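Hypothetical protein (Mesorhizobium loti, PDB 2O2X) removes the C-7 phosphate from D-glycero-beta-D-manno-heptose 1,7-bisphosphate, with magnesium as cofactor, on the pathway to ADP-heptose. Local coordinates at residues 175-181 against 190-196; 114-118 against 142-146; 63-68 against 205-210; 57-62 against 104-110; 12-18 against 91-95. One frame throughout, in Å; residues are numbered along the deposited sequence.

Interaction 1: 175-181 against 190-196; sequences LAQGWLV and GFAIRPL
Trp179 and Arg194 meet on neighbouring parallel strands, 177-181 and 191-196, which extend the Rossmann-like sheet of this HAD-type phosphatase. Arg194 lays its aliphatic root over one face of the indole: CB stands 3.4 Å from the centroid of the five-membered ring of Trp179, only 12° off the normal, in a CH-pi contact, and CG follows over CE2. The chain then bends at chi2 (-67°), which leads the guanidinium away from the indole and toward Gln177, next but one along the partner strand. There NE of Arg194 donates to OE1 of Gln177 at 2.8 Å, in the carbonyl plane and on a lone pair, while NH2 adds a weak second bond to the same oxygen. The amide and guanidinium planes stand nearly upright to each other (88°). Ala192 offers only a methyl, small enough for the flat cation to lie over it, its CB 3.4 Å from the guanidinium plane of Arg194.

On the other face of the sheet, Leu180 and Ile193 run side by side, CB of the first 3.7 Å from CG2 of the second, and both touch Met167 of helix 164-172. Gly178, lacking a side chain, lets the ring of Phe191 close in on its backbone, with CZ 3.6 Å from Gly178 N. Five backbone bonds zip the strands together, the shortest from Arg194 N to Gly178 O at 2.7 Å. Leu205 and Ala208 of helix 199-211 pack on the indole of Trp179. A water also serves it, taking a weak bond from NE1 of Trp179 and donating to Pro195 O at 2.8 Å.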
# COMPACT_ATOMS: atom_id res chain seq x y z
N LEU A 175 -0.65 -6.88 -12.20
CA LEU A 175 -0.28 -5.53 -12.60
C LEU A 175 0.84 -5.60 -13.65
O LEU A 175 1.49 -6.64 -13.76
CB LEU A 175 0.21 -4.70 -11.40
CG LEU A 175 -0.87 -4.13 -10.47
CD1 LEU A 175 -1.69 -5.21 -9.78
CD2 LEU A 175 -0.19 -3.22 -9.45
N ALA A 176 1.04 -4.52 -14.38
CA ALA A 176 2.09 -4.42 -15.40
C ALA A 176 3.28 -3.53 -15.03
O ALA A 176 4.32 -3.58 -15.70
CB ALA A 176 1.49 -3.92 -16.69
N GLN A 177 3.11 -2.72 -13.98
CA GLN A 177 4.13 -1.78 -13.57
C GLN A 177 4.08 -1.56 -12.09
O GLN A 177 3.01 -1.54 -11.48
CB GLN A 177 3.87 -0.40 -14.18
CG GLN A 177 4.05 -0.30 -15.65
CD GLN A 177 3.97 1.14 -16.10
OE1 GLN A 177 4.99 1.77 -16.36
NE2 GLN A 177 2.74 1.68 -16.17
N GLY A 178 5.25 -1.32 -11.51
CA GLY A 178 5.37 -0.80 -10.16
C GLY A 178 6.58 0.09 -10.07
O GLY A 178 7.47 0.03 -10.93
N TRP A 179 6.61 0.94 -9.05
CA TRP A 179 7.72 1.87 -8.79
C TRP A 179 8.40 1.46 -7.52
O TRP A 179 7.75 1.27 -6.47
CB TRP A 179 7.20 3.32 -8.71
CG TRP A 179 7.19 4.01 -10.03
CD1 TRP A 179 8.14 4.87 -10.51
CD2 TRP A 179 6.24 3.84 -11.08
NE1 TRP A 179 7.82 5.27 -11.78
CE2 TRP A 179 6.67 4.64 -12.16
CE3 TRP A 179 5.06 3.08 -11.22
CZ2 TRP A 179 5.96 4.73 -13.37
CZ3 TRP A 179 4.36 3.15 -12.44
CH2 TRP A 179 4.83 3.98 -13.49
N LEU A 180 9.70 1.27 -7.59
CA LEU A 180 10.47 0.85 -6.44
C LEU A 180 11.22 2.02 -5.84
O LEU A 180 12.20 2.54 -6.40
CB LEU A 180 11.41 -0.29 -6.84
CG LEU A 180 12.28 -0.92 -5.76
CD1 LEU A 180 11.43 -1.58 -4.70
CD2 LEU A 180 13.18 -1.98 -6.40
N VAL A 181 10.73 2.46 -4.70
CA VAL A 181 11.37 3.54 -3.95
C VAL A 181 12.83 3.23 -3.70
O VAL A 181 13.13 2.18 -3.15
CB VAL A 181 10.64 3.73 -2.60
CG1 VAL A 181 11.40 4.71 -1.68
CG2 VAL A 181 9.22 4.22 -2.85
N GLY A 190 5.66 -7.88 -19.79
CA GLY A 190 4.72 -8.32 -18.77
C GLY A 190 4.84 -7.62 -17.43
O GLY A 190 3.83 -7.43 -16.78
N PHE A 191 6.05 -7.22 -17.02
CA PHE A 191 6.20 -6.40 -15.80
C PHE A 191 7.42 -5.50 -15.82
O PHE A 191 8.54 -5.91 -16.13
CB PHE A 191 6.22 -7.27 -14.53
CG PHE A 191 5.92 -6.49 -13.29
CD1 PHE A 191 4.64 -6.14 -12.98
CD2 PHE A 191 6.95 -6.01 -12.49
CE1 PHE A 191 4.35 -5.38 -11.86
CE2 PHE A 191 6.67 -5.23 -11.35
CZ PHE A 191 5.38 -4.91 -11.04
N ALA A 192 7.20 -4.24 -15.49
CA ALA A 192 8.30 -3.32 -15.39
C ALA A 192 8.37 -2.82 -13.96
O ALA A 192 7.39 -2.28 -13.43
CB ALA A 192 8.13 -2.16 -16.34
N ILE A 193 9.54 -3.01 -13.34
CA ILE A 193 9.93 -2.26 -12.13
C ILE A 193 10.55 -0.95 -12.57
O ILE A 193 11.54 -0.94 -13.31
CB ILE A 193 10.90 -3.03 -11.24
CG1 ILE A 193 10.22 -4.31 -10.73
CG2 ILE A 193 11.31 -2.19 -10.07
CD1 ILE A 193 11.09 -5.29 -10.00
N ARG A 194 9.90 0.14 -12.20
CA ARG A 194 10.31 1.49 -12.55
C ARG A 194 11.07 2.06 -11.36
O ARG A 194 10.64 1.91 -10.22
CB ARG A 194 9.09 2.36 -12.85
CG ARG A 194 8.14 1.80 -13.88
CD ARG A 194 8.74 1.75 -15.24
NE ARG A 194 7.77 1.37 -16.25
CZ ARG A 194 8.10 1.10 -17.51
NH1 ARG A 194 9.37 1.15 -17.87
NH2 ARG A 194 7.15 0.74 -18.38
N PRO A 195 12.20 2.73 -11.59
CA PRO A 195 12.95 3.29 -10.48
C PRO A 195 12.25 4.52 -9.89
O PRO A 195 11.61 5.25 -10.62
CB PRO A 195 14.29 3.67 -11.13
CG PRO A 195 13.93 3.97 -12.51
CD PRO A 195 12.83 3.03 -12.89
N LEU A 196 12.32 4.69 -8.58
CA LEU A 196 11.78 5.91 -7.93
C LEU A 196 12.81 6.50 -6.97
O LEU A 196 12.75 6.30 -5.76
CB LEU A 196 10.44 5.62 -7.25
CG LEU A 196 9.64 6.79 -6.64
CD1 LEU A 196 9.49 7.95 -7.62
CD2 LEU A 196 8.29 6.33 -6.13
O HOH W 1 10.47 5.96 -13.10

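Interaction 2: 114-118 against 142-146; sequences MVLAC and MLVEA
Helix 141-150 packs on strand 114-118 of a Rossmann-like alpha/beta sheet, and the layer between them is built chiefly from Leu116 and Met142. The two run in roughly opposed directions, at 147°, with their axes 9.4 Å apart at the closest. Strand residues alternate: Met114, Leu116 and Cys118 face this helix, whereas Val115 and Ala117 turn to helix 91-107 on the other side of the sheet.

Met142, present as selenomethionine, reaches across to the strand with a long flexible arm. CG is anti to the carbonyl carbon (chi1 -75°) and the chain stays extended until it bends at chi3 (-75°). This course brings SE of Met142 against the carbonyl of Leu116, 3.5 Å from O of Leu116. The same SE of Met142 lies 3.8 Å from CB of Leu116. Cys118, small and only weakly polar, meets this selenium with its CB.

Leu116 answers with its two branches. CD2 rests 3.5 Å from the carbonyl O of Met142, an oxygen already engaged by Ala146 N in the helix, and also touches the aliphatic part of Glu145, whose carboxylate turns instead to a salt bridge with Arg149. CD1 goes to the methyl of Ala146, a residue short enough to let the sheet come near.

Met142 also touches Asn80, and Ala117 touches Thr79, both probable substrate-site residues by similarity, so the buried layer borders the active-site end of strand 75-80. At the N-terminal end of strand 114-118, SE of Met114, also a selenomethionine, packs 4.0 Å from CB of Ala146.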
# COMPACT_ATOMS: atom_id res chain seq x y z
N MSE A 114 -8.53 2.69 1.36
CA MSE A 114 -8.62 1.37 1.98
C MSE A 114 -7.26 1.05 2.59
O MSE A 114 -6.21 1.45 2.04
CB MSE A 114 -9.03 0.32 0.96
CG MSE A 114 -9.21 -1.06 1.52
SE MSE A 114 -9.96 -2.37 0.32
CE MSE A 114 -11.80 -1.83 0.46
N VAL A 115 -7.28 0.35 3.72
CA VAL A 115 -6.05 -0.18 4.34
C VAL A 115 -6.19 -1.69 4.53
O VAL A 115 -7.17 -2.13 5.15
CB VAL A 115 -5.79 0.47 5.71
CG1 VAL A 115 -4.57 -0.16 6.41
CG2 VAL A 115 -5.60 1.98 5.57
N LEU A 116 -5.22 -2.46 4.03
CA LEU A 116 -5.09 -3.88 4.33
C LEU A 116 -3.74 -4.12 4.98
O LEU A 116 -2.73 -3.52 4.59
CB LEU A 116 -5.25 -4.77 3.11
CG LEU A 116 -6.54 -4.53 2.31
CD1 LEU A 116 -6.32 -3.54 1.19
CD2 LEU A 116 -7.02 -5.83 1.65
N ALA A 117 -3.73 -4.96 6.00
CA ALA A 117 -2.50 -5.29 6.70
C ALA A 117 -2.47 -6.76 7.08
O ALA A 117 -3.52 -7.37 7.40
CB ALA A 117 -2.35 -4.44 7.95
N CYS A 118 -1.29 -7.34 7.01
CA CYS A 118 -1.06 -8.77 7.28
C CYS A 118 0.02 -8.94 8.33
O CYS A 118 1.15 -8.52 8.12
CB CYS A 118 -0.67 -9.49 6.02
SG CYS A 118 -0.51 -11.29 6.35
N MSE A 142 -3.48 -9.42 -0.66
CA MSE A 142 -4.10 -8.14 -0.25
C MSE A 142 -4.55 -7.34 -1.47
O MSE A 142 -5.53 -6.60 -1.43
CB MSE A 142 -3.15 -7.29 0.61
CG MSE A 142 -3.02 -7.81 2.00
SE MSE A 142 -1.97 -6.66 3.17
CE MSE A 142 -0.23 -7.06 2.52
N LEU A 143 -3.78 -7.42 -2.56
CA LEU A 143 -4.15 -6.73 -3.79
C LEU A 143 -5.40 -7.38 -4.39
O LEU A 143 -6.32 -6.69 -4.81
CB LEU A 143 -3.00 -6.73 -4.82
CG LEU A 143 -1.77 -5.86 -4.53
CD1 LEU A 143 -0.94 -6.39 -3.38
CD2 LEU A 143 -0.95 -5.71 -5.79
N VAL A 144 -5.41 -8.70 -4.43
CA VAL A 144 -6.55 -9.44 -4.98
C VAL A 144 -7.80 -9.15 -4.15
O VAL A 144 -8.89 -8.89 -4.70
CB VAL A 144 -6.21 -10.95 -5.05
CG1 VAL A 144 -7.46 -11.79 -5.37
CG2 VAL A 144 -5.13 -11.19 -6.05
N GLU A 145 -7.67 -9.13 -2.83
CA GLU A 145 -8.82 -8.83 -1.97
C GLU A 145 -9.33 -7.40 -2.15
O GLU A 145 -10.53 -7.16 -2.25
CB GLU A 145 -8.45 -9.09 -0.52
CG GLU A 145 -9.58 -8.92 0.48
CD GLU A 145 -10.75 -9.88 0.27
OE1 GLU A 145 -10.56 -10.98 -0.31
OE2 GLU A 145 -11.86 -9.52 0.72
N ALA A 146 -8.42 -6.43 -2.19
CA ALA A 146 -8.83 -5.05 -2.47
C ALA A 146 -9.54 -4.99 -3.82
O ALA A 146 -10.57 -4.30 -3.98
CB ALA A 146 -7.60 -4.12 -2.46

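Interaction 3: 63-68 against 205-210; sequences PAIATA and LLAAIE
Leu206 and Ala64 make the closest approach between helices 62-71 and 199-211: CD2 of Leu206 sits 3.5 Å from CA of Ala64, where a side chain of one methyl leaves the backbone accessible. The CB of Ala64 is also met by CD2 of Leu205. One turn on, Ile209 turns its CG2 branch to Thr67 and Ala68, lying 3.7 Å from CG2 of Thr67, while its CD1 reaches back to the carbonyl O of Ala64. Glu210 crosses Thr67 at about a right angle and lays its aliphatic CG against the threonine methyl.

Thr67 suits this place because it has one apolar and one polar branch. With OG1 anti to the carbonyl carbon (chi1 -63°), the methyl is delivered to Ile209 and Glu210, and the hydroxyl is left to donate back into its own helix, to O of Pro63 at 2.8 Å. That oxygen is gripped twice, since N of Thr67 also bonds to it, from the opposite face of its plane.

Waters join the outer ends. One donates both to OG1 of Thr67, at 2.8 Å, and to OE2 of Glu210; another donates to the carbonyl O of Thr67 and, weakly, to OE1 of Glu210. Glutamate thus has its carbons in the interface and its carboxylate in the water layer.

Inward, Ala68 and Ile209 both touch Leu34, and Leu205 reaches Val160 and Trp179. Two near-parallel helices, 13° apart with axes 9.5 Å apart at the closest, lying together over the strands of one sheet face, are typical of the three-layer Rossmann-like fold of HAD phosphatases.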
# COMPACT_ATOMS: atom_id res chain seq x y z
N PRO A 63 2.99 14.04 -3.41
CA PRO A 63 2.48 14.35 -4.76
C PRO A 63 1.75 13.18 -5.42
O PRO A 63 0.81 13.38 -6.17
CB PRO A 63 3.76 14.71 -5.52
CG PRO A 63 4.66 15.25 -4.47
CD PRO A 63 4.44 14.32 -3.33
N ALA A 64 2.22 11.97 -5.19
CA ALA A 64 1.55 10.79 -5.79
C ALA A 64 0.16 10.57 -5.22
O ALA A 64 -0.78 10.29 -5.97
CB ALA A 64 2.41 9.55 -5.59
N ILE A 65 0.02 10.66 -3.90
CA ILE A 65 -1.28 10.51 -3.29
C ILE A 65 -2.22 11.64 -3.76
O ILE A 65 -3.34 11.37 -4.16
CB ILE A 65 -1.19 10.47 -1.74
CG1 ILE A 65 -0.26 9.35 -1.27
CG2 ILE A 65 -2.56 10.25 -1.13
CD1 ILE A 65 -0.05 9.31 0.20
N ALA A 66 -1.73 12.87 -3.74
CA ALA A 66 -2.54 14.00 -4.22
C ALA A 66 -3.01 13.81 -5.66
O ALA A 66 -4.16 14.06 -6.01
CB ALA A 66 -1.75 15.28 -4.11
N THR A 67 -2.11 13.35 -6.52
CA THR A 67 -2.43 13.12 -7.93
C THR A 67 -3.51 12.07 -8.10
O THR A 67 -4.45 12.25 -8.86
CB THR A 67 -1.15 12.77 -8.73
OG1 THR A 67 -0.25 13.89 -8.69
CG2 THR A 67 -1.44 12.46 -10.14
N ALA A 68 -3.38 10.95 -7.40
CA ALA A 68 -4.38 9.89 -7.43
C ALA A 68 -5.72 10.42 -6.91
O ALA A 68 -6.78 10.17 -7.50
CB ALA A 68 -3.92 8.69 -6.61
N LEU A 205 6.05 8.41 -12.46
CA LEU A 205 4.92 7.86 -11.72
C LEU A 205 3.65 8.72 -11.82
O LEU A 205 2.56 8.19 -12.06
CB LEU A 205 5.31 7.64 -10.25
CG LEU A 205 4.20 7.32 -9.25
CD1 LEU A 205 3.56 6.02 -9.65
CD2 LEU A 205 4.73 7.25 -7.82
N LEU A 206 3.80 10.03 -11.65
CA LEU A 206 2.66 10.94 -11.72
C LEU A 206 2.02 10.88 -13.10
O LEU A 206 0.80 10.88 -13.20
CB LEU A 206 3.00 12.38 -11.32
CG LEU A 206 3.60 12.56 -9.92
CD1 LEU A 206 3.58 14.02 -9.53
CD2 LEU A 206 2.85 11.75 -8.86
N ALA A 207 2.82 10.81 -14.16
CA ALA A 207 2.26 10.70 -15.50
C ALA A 207 1.45 9.43 -15.63
O ALA A 207 0.35 9.41 -16.23
CB ALA A 207 3.36 10.73 -16.54
N ALA A 208 1.96 8.34 -15.05
CA ALA A 208 1.26 7.05 -15.12
C ALA A 208 -0.10 7.08 -14.38
O ALA A 208 -1.08 6.51 -14.86
CB ALA A 208 2.16 5.97 -14.58
N ILE A 209 -0.14 7.77 -13.24
CA ILE A 209 -1.38 7.92 -12.46
C ILE A 209 -2.36 8.79 -13.24
O ILE A 209 -3.54 8.44 -13.36
CB ILE A 209 -1.11 8.56 -11.10
CG1 ILE A 209 -0.28 7.61 -10.23
CG2 ILE A 209 -2.42 8.88 -10.39
CD1 ILE A 209 0.33 8.25 -9.01
N GLU A 210 -1.87 9.90 -13.79
CA GLU A 210 -2.73 10.84 -14.53
C GLU A 210 -3.41 10.19 -15.73
O GLU A 210 -4.58 10.49 -16.01
CB GLU A 210 -1.93 12.07 -14.99
CG GLU A 210 -1.50 13.04 -13.88
CD GLU A 210 -2.63 13.93 -13.35
OE1 GLU A 210 -3.82 13.64 -13.62
OE2 GLU A 210 -2.31 14.92 -12.65
O HOH W 2 -0.08 15.69 -10.87
O HOH W 3 -4.62 14.23 -10.90

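Interaction 4: 57-62 against 104-110; sequences LRPQML and LLREEGV
The carbonyl O of Leu105 is gripped twice as helix 91-107 ends: Val110 N bonds to it at 3.0 Å, and Glu108 N adds a weak bond. Gly109 N returns in turn to O of Arg106, at 2.9 Å. The bonds from Val110 N to Leu105 O and from Gly109 N to Arg106 O, with the positive phi of Gly109 (79°), make a Schellman motif, and glycine fits because it tolerates that backbone angle easily. The reversal sets Val110 beside Leu105, facing the loop and short 3-10 turn that lead into helix 62-71.

Leu57 and Leu62 enter from that side. Leu57 leans its CD1 on CB of Leu104, 3.7 Å away, and on CD2 of Leu105. The two methyls of a leucine let Leu62 divide its contacts: CD2 goes to CD2 of Leu105, at 3.5 Å, and to CG2 of Val110, whereas CD1 of Leu62 lies against CG of Glu108, at 3.7 Å. CG of Glu108 beside the backbone N (chi1 -60°) puts its methylene against Leu62; the bend at chi2 (-63°) then turns the carboxylate. Behind this seam, Ile65 of helix 62-71 touches both Leu105 and Val110.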
# COMPACT_ATOMS: atom_id res chain seq x y z
N LEU A 57 5.94 11.44 7.99
CA LEU A 57 5.66 11.21 6.58
C LEU A 57 6.90 11.36 5.72
O LEU A 57 7.81 12.15 6.03
CB LEU A 57 4.60 12.16 6.09
CG LEU A 57 3.21 12.08 6.72
CD1 LEU A 57 2.28 12.98 6.00
CD2 LEU A 57 2.70 10.68 6.72
N ARG A 58 6.95 10.60 4.62
CA ARG A 58 7.89 10.85 3.53
C ARG A 58 7.25 11.86 2.59
O ARG A 58 6.31 11.54 1.86
CB ARG A 58 8.25 9.56 2.81
CG ARG A 58 8.95 8.54 3.68
CD ARG A 58 9.39 7.31 2.93
NE ARG A 58 10.43 7.59 1.92
CZ ARG A 58 10.24 7.71 0.62
NH1 ARG A 58 9.04 7.54 0.05
NH2 ARG A 58 11.28 7.99 -0.15
N PRO A 59 7.73 13.13 2.61
CA PRO A 59 6.99 14.10 1.78
C PRO A 59 7.02 13.81 0.30
O PRO A 59 6.13 14.21 -0.42
CB PRO A 59 7.69 15.45 2.10
CG PRO A 59 8.41 15.19 3.41
CD PRO A 59 8.84 13.76 3.35
N GLN A 60 8.01 13.07 -0.15
CA GLN A 60 8.10 12.80 -1.60
C GLN A 60 7.02 11.83 -2.11
O GLN A 60 6.83 11.72 -3.31
CB GLN A 60 9.52 12.38 -1.99
CG GLN A 60 10.11 11.21 -1.28
CD GLN A 60 10.90 11.57 -0.01
OE1 GLN A 60 10.33 11.99 1.01
NE2 GLN A 60 12.20 11.35 -0.05
N MSE A 61 6.28 11.20 -1.21
CA MSE A 61 5.12 10.39 -1.62
C MSE A 61 3.86 11.23 -1.76
O MSE A 61 2.87 10.81 -2.37
CB MSE A 61 4.87 9.22 -0.64
CG MSE A 61 4.03 8.09 -1.21
SE MSE A 61 4.58 7.32 -2.90
CE MSE A 61 6.46 7.18 -2.55
N LEU A 62 3.84 12.41 -1.13
CA LEU A 62 2.60 13.18 -1.09
C LEU A 62 2.09 13.63 -2.47
O LEU A 62 0.89 13.59 -2.71
CB LEU A 62 2.74 14.38 -0.14
CG LEU A 62 2.99 14.00 1.33
CD1 LEU A 62 3.34 15.19 2.19
CD2 LEU A 62 1.79 13.26 1.90
N LEU A 104 -1.83 12.68 9.71
CA LEU A 104 -0.79 13.50 9.09
C LEU A 104 -1.07 13.73 7.61
O LEU A 104 -0.84 14.82 7.07
CB LEU A 104 0.59 12.89 9.30
CG LEU A 104 1.10 12.93 10.75
CD1 LEU A 104 2.29 12.05 10.88
CD2 LEU A 104 1.42 14.36 11.13
N LEU A 105 -1.57 12.71 6.91
CA LEU A 105 -1.94 12.86 5.52
C LEU A 105 -3.09 13.87 5.36
O LEU A 105 -3.10 14.70 4.45
CB LEU A 105 -2.35 11.52 4.93
CG LEU A 105 -1.25 10.48 4.70
CD1 LEU A 105 -1.86 9.19 4.17
CD2 LEU A 105 -0.17 10.99 3.77
N ARG A 106 -4.07 13.78 6.24
CA ARG A 106 -5.19 14.75 6.26
C ARG A 106 -4.68 16.18 6.38
O ARG A 106 -5.17 17.08 5.69
CB ARG A 106 -6.15 14.45 7.40
CG ARG A 106 -7.47 15.25 7.30
CD ARG A 106 -8.30 15.22 8.57
NE ARG A 106 -7.64 15.87 9.71
CZ ARG A 106 -7.58 17.19 9.91
NH1 ARG A 106 -8.15 18.05 9.07
NH2 ARG A 106 -6.95 17.66 10.99
N GLU A 107 -3.69 16.38 7.24
CA GLU A 107 -3.11 17.71 7.43
C GLU A 107 -2.39 18.23 6.19
O GLU A 107 -2.22 19.42 6.04
CB GLU A 107 -2.16 17.70 8.62
CG GLU A 107 -2.90 17.55 9.95
CD GLU A 107 -1.97 17.35 11.13
OE1 GLU A 107 -0.73 17.46 10.97
OE2 GLU A 107 -2.47 17.07 12.24
N GLU A 108 -1.97 17.31 5.31
CA GLU A 108 -1.39 17.66 4.01
C GLU A 108 -2.42 17.74 2.88
O GLU A 108 -2.08 17.99 1.70
CB GLU A 108 -0.32 16.62 3.62
CG GLU A 108 0.85 16.48 4.57
CD GLU A 108 1.69 17.73 4.68
OE1 GLU A 108 1.81 18.48 3.69
OE2 GLU A 108 2.22 17.95 5.79
N GLY A 109 -3.68 17.47 3.22
CA GLY A 109 -4.78 17.55 2.29
C GLY A 109 -4.92 16.35 1.38
O GLY A 109 -5.50 16.46 0.29
N VAL A 110 -4.40 15.20 1.81
CA VAL A 110 -4.48 13.98 0.98
C VAL A 110 -5.08 12.85 1.82
O VAL A 110 -5.19 12.94 3.05
CB VAL A 110 -3.11 13.58 0.34
CG1 VAL A 110 -2.51 14.78 -0.43
CG2 VAL A 110 -2.11 13.08 1.38

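Interaction 5: 12-18 against 91-95; sequences LTEPGVW and WSAFA
Trp18, Trp91 and Phe94 form an aromatic cluster that joins the N-terminal beta hairpin, strands 12-14 and 17-21, to the start of helix 91-107. The inner part is tight. Phe94 points its edge at the face of Trp18 in a T-shaped stack, planes 74° apart, with CE2 standing 3.6 Å above the centre of the indole plane of Trp18. Trp91 meets Trp18 differently: their six-membered rings are near parallel (28°) but slid apart and barely overlapping, and the closest atoms are CE3 of Trp18 and CE3 of Trp91, at 3.4 Å. CB of Trp18 then lies over the six-membered ring of Trp91. Trp18 gets there with CG anti to the backbone N (chi1 173°), and its NE1 is bonded to Glu20. Phe94 also touches Arg38, a probable substrate-binding residue.

Toward solvent fewer atoms meet. Partly exposed Ala95 adds just a methyl beside CH2 of Trp18. Leu12, also partly exposed, still packs closely, its CD2 over the face of the five-membered ring of Trp91 in a CH-pi contact, 3.6 Å from the centroid. Pro15 is exposed, at the type I turn running from Glu14 to Val17, yet it contributes the one polar link across: Trp91 NE1 donates to Pro15 O at 3.0 Å, with the oxygen close to the indole plane.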
# COMPACT_ATOMS: atom_id res chain seq x y z
N LEU A 12 -10.64 -6.96 11.86
CA LEU A 12 -9.94 -8.19 11.52
C LEU A 12 -10.84 -9.15 10.79
O LEU A 12 -11.97 -9.40 11.24
CB LEU A 12 -9.39 -8.86 12.78
CG LEU A 12 -8.42 -8.04 13.61
CD1 LEU A 12 -7.96 -8.89 14.78
CD2 LEU A 12 -7.24 -7.59 12.76
N THR A 13 -10.37 -9.72 9.69
CA THR A 13 -11.10 -10.78 9.02
C THR A 13 -10.61 -12.15 9.50
O THR A 13 -11.28 -13.16 9.31
CB THR A 13 -10.97 -10.67 7.51
OG1 THR A 13 -9.57 -10.71 7.17
CG2 THR A 13 -11.56 -9.35 7.03
N GLU A 14 -9.42 -12.17 10.10
CA GLU A 14 -8.86 -13.34 10.75
C GLU A 14 -7.76 -12.83 11.67
O GLU A 14 -7.46 -11.62 11.65
CB GLU A 14 -8.37 -14.38 9.75
CG GLU A 14 -7.52 -13.85 8.67
CD GLU A 14 -7.06 -14.94 7.71
OE1 GLU A 14 -6.11 -15.66 8.05
OE2 GLU A 14 -7.63 -15.08 6.62
N PRO A 15 -7.18 -13.69 12.53
CA PRO A 15 -6.33 -13.11 13.57
C PRO A 15 -5.16 -12.27 13.04
O PRO A 15 -4.73 -11.37 13.73
CB PRO A 15 -5.82 -14.34 14.31
CG PRO A 15 -6.92 -15.34 14.11
CD PRO A 15 -7.36 -15.15 12.72
N GLY A 16 -4.68 -12.56 11.84
CA GLY A 16 -3.56 -11.82 11.29
C GLY A 16 -3.87 -10.95 10.09
O GLY A 16 -2.94 -10.54 9.39
N VAL A 17 -5.15 -10.63 9.82
CA VAL A 17 -5.51 -9.82 8.67
C VAL A 17 -6.50 -8.73 9.04
O VAL A 17 -7.58 -9.01 9.57
CB VAL A 17 -6.07 -10.64 7.51
CG1 VAL A 17 -6.37 -9.71 6.32
CG2 VAL A 17 -5.13 -11.76 7.12
N TRP A 18 -6.14 -7.50 8.69
CA TRP A 18 -6.92 -6.29 8.94
C TRP A 18 -7.33 -5.73 7.60
O TRP A 18 -6.47 -5.50 6.73
CB TRP A 18 -6.01 -5.29 9.66
CG TRP A 18 -6.51 -3.88 9.90
CD1 TRP A 18 -6.76 -2.92 8.98
CD2 TRP A 18 -6.66 -3.25 11.18
NE1 TRP A 18 -7.14 -1.76 9.60
CE2 TRP A 18 -7.07 -1.93 10.95
CE3 TRP A 18 -6.51 -3.69 12.50
CZ2 TRP A 18 -7.35 -1.04 11.98
CZ3 TRP A 18 -6.77 -2.81 13.51
CH2 TRP A 18 -7.19 -1.50 13.26
N TRP A 91 -2.39 -5.37 17.35
CA TRP A 91 -3.31 -4.65 16.49
C TRP A 91 -3.74 -3.32 17.07
O TRP A 91 -4.06 -2.42 16.32
CB TRP A 91 -4.52 -5.48 16.10
CG TRP A 91 -4.20 -6.53 15.06
CD1 TRP A 91 -4.32 -7.86 15.20
CD2 TRP A 91 -3.73 -6.31 13.71
NE1 TRP A 91 -3.95 -8.51 14.05
CE2 TRP A 91 -3.59 -7.57 13.11
CE3 TRP A 91 -3.43 -5.16 12.97
CZ2 TRP A 91 -3.17 -7.74 11.78
CZ3 TRP A 91 -2.99 -5.32 11.65
CH2 TRP A 91 -2.86 -6.61 11.08
N SER A 92 -3.75 -3.17 18.41
CA SER A 92 -4.09 -1.87 18.97
C SER A 92 -3.04 -0.80 18.67
O SER A 92 -3.37 0.34 18.35
CB SER A 92 -4.33 -1.99 20.48
OG SER A 92 -5.55 -2.68 20.67
N ALA A 93 -1.79 -1.20 18.73
CA ALA A 93 -0.71 -0.30 18.35
C ALA A 93 -0.79 0.04 16.85
O ALA A 93 -0.61 1.20 16.46
CB ALA A 93 0.62 -0.88 18.69
N PHE A 94 -1.06 -0.97 16.01
CA PHE A 94 -1.25 -0.71 14.59
C PHE A 94 -2.36 0.33 14.39
O PHE A 94 -2.25 1.26 13.60
CB PHE A 94 -1.59 -1.98 13.81
CG PHE A 94 -1.92 -1.72 12.36
CD1 PHE A 94 -0.90 -1.49 11.44
CD2 PHE A 94 -3.22 -1.62 11.92
CE1 PHE A 94 -1.18 -1.23 10.14
CE2 PHE A 94 -3.51 -1.33 10.63
CZ PHE A 94 -2.50 -1.15 9.72
N ALA A 95 -3.47 0.16 15.11
CA ALA A 95 -4.57 1.10 14.95
C ALA A 95 -4.15 2.54 15.27
O ALA A 95 -4.47 3.48 14.54
CB ALA A 95 -5.78 0.68 15.83

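Overall arrangement
From the N terminus, the hairpin 12-18 opens the first loop, which interaction 5 closes at 91-95. Within that loop begin the partners of interactions 4 and 3, at 57-62 and 63-68. Interaction 4 closes next, at 104-110, crossing interaction 5, so that together they tie both ends of helix 91-107 to earlier chain. Interactions 2 and then 1 follow in series, with Leu143 touching Leu175 between them. Interaction 3 closes last, at 205-210, around both, and crosses interactions 4 and 5. Interactions 1, 2 and 5 reach one sheet: 17-21 borders 114-118 at one side, while strands 177-181 and 191-196 lie toward the other, so interactions 1 and 5 stand about 29 Å apart, centre to centre.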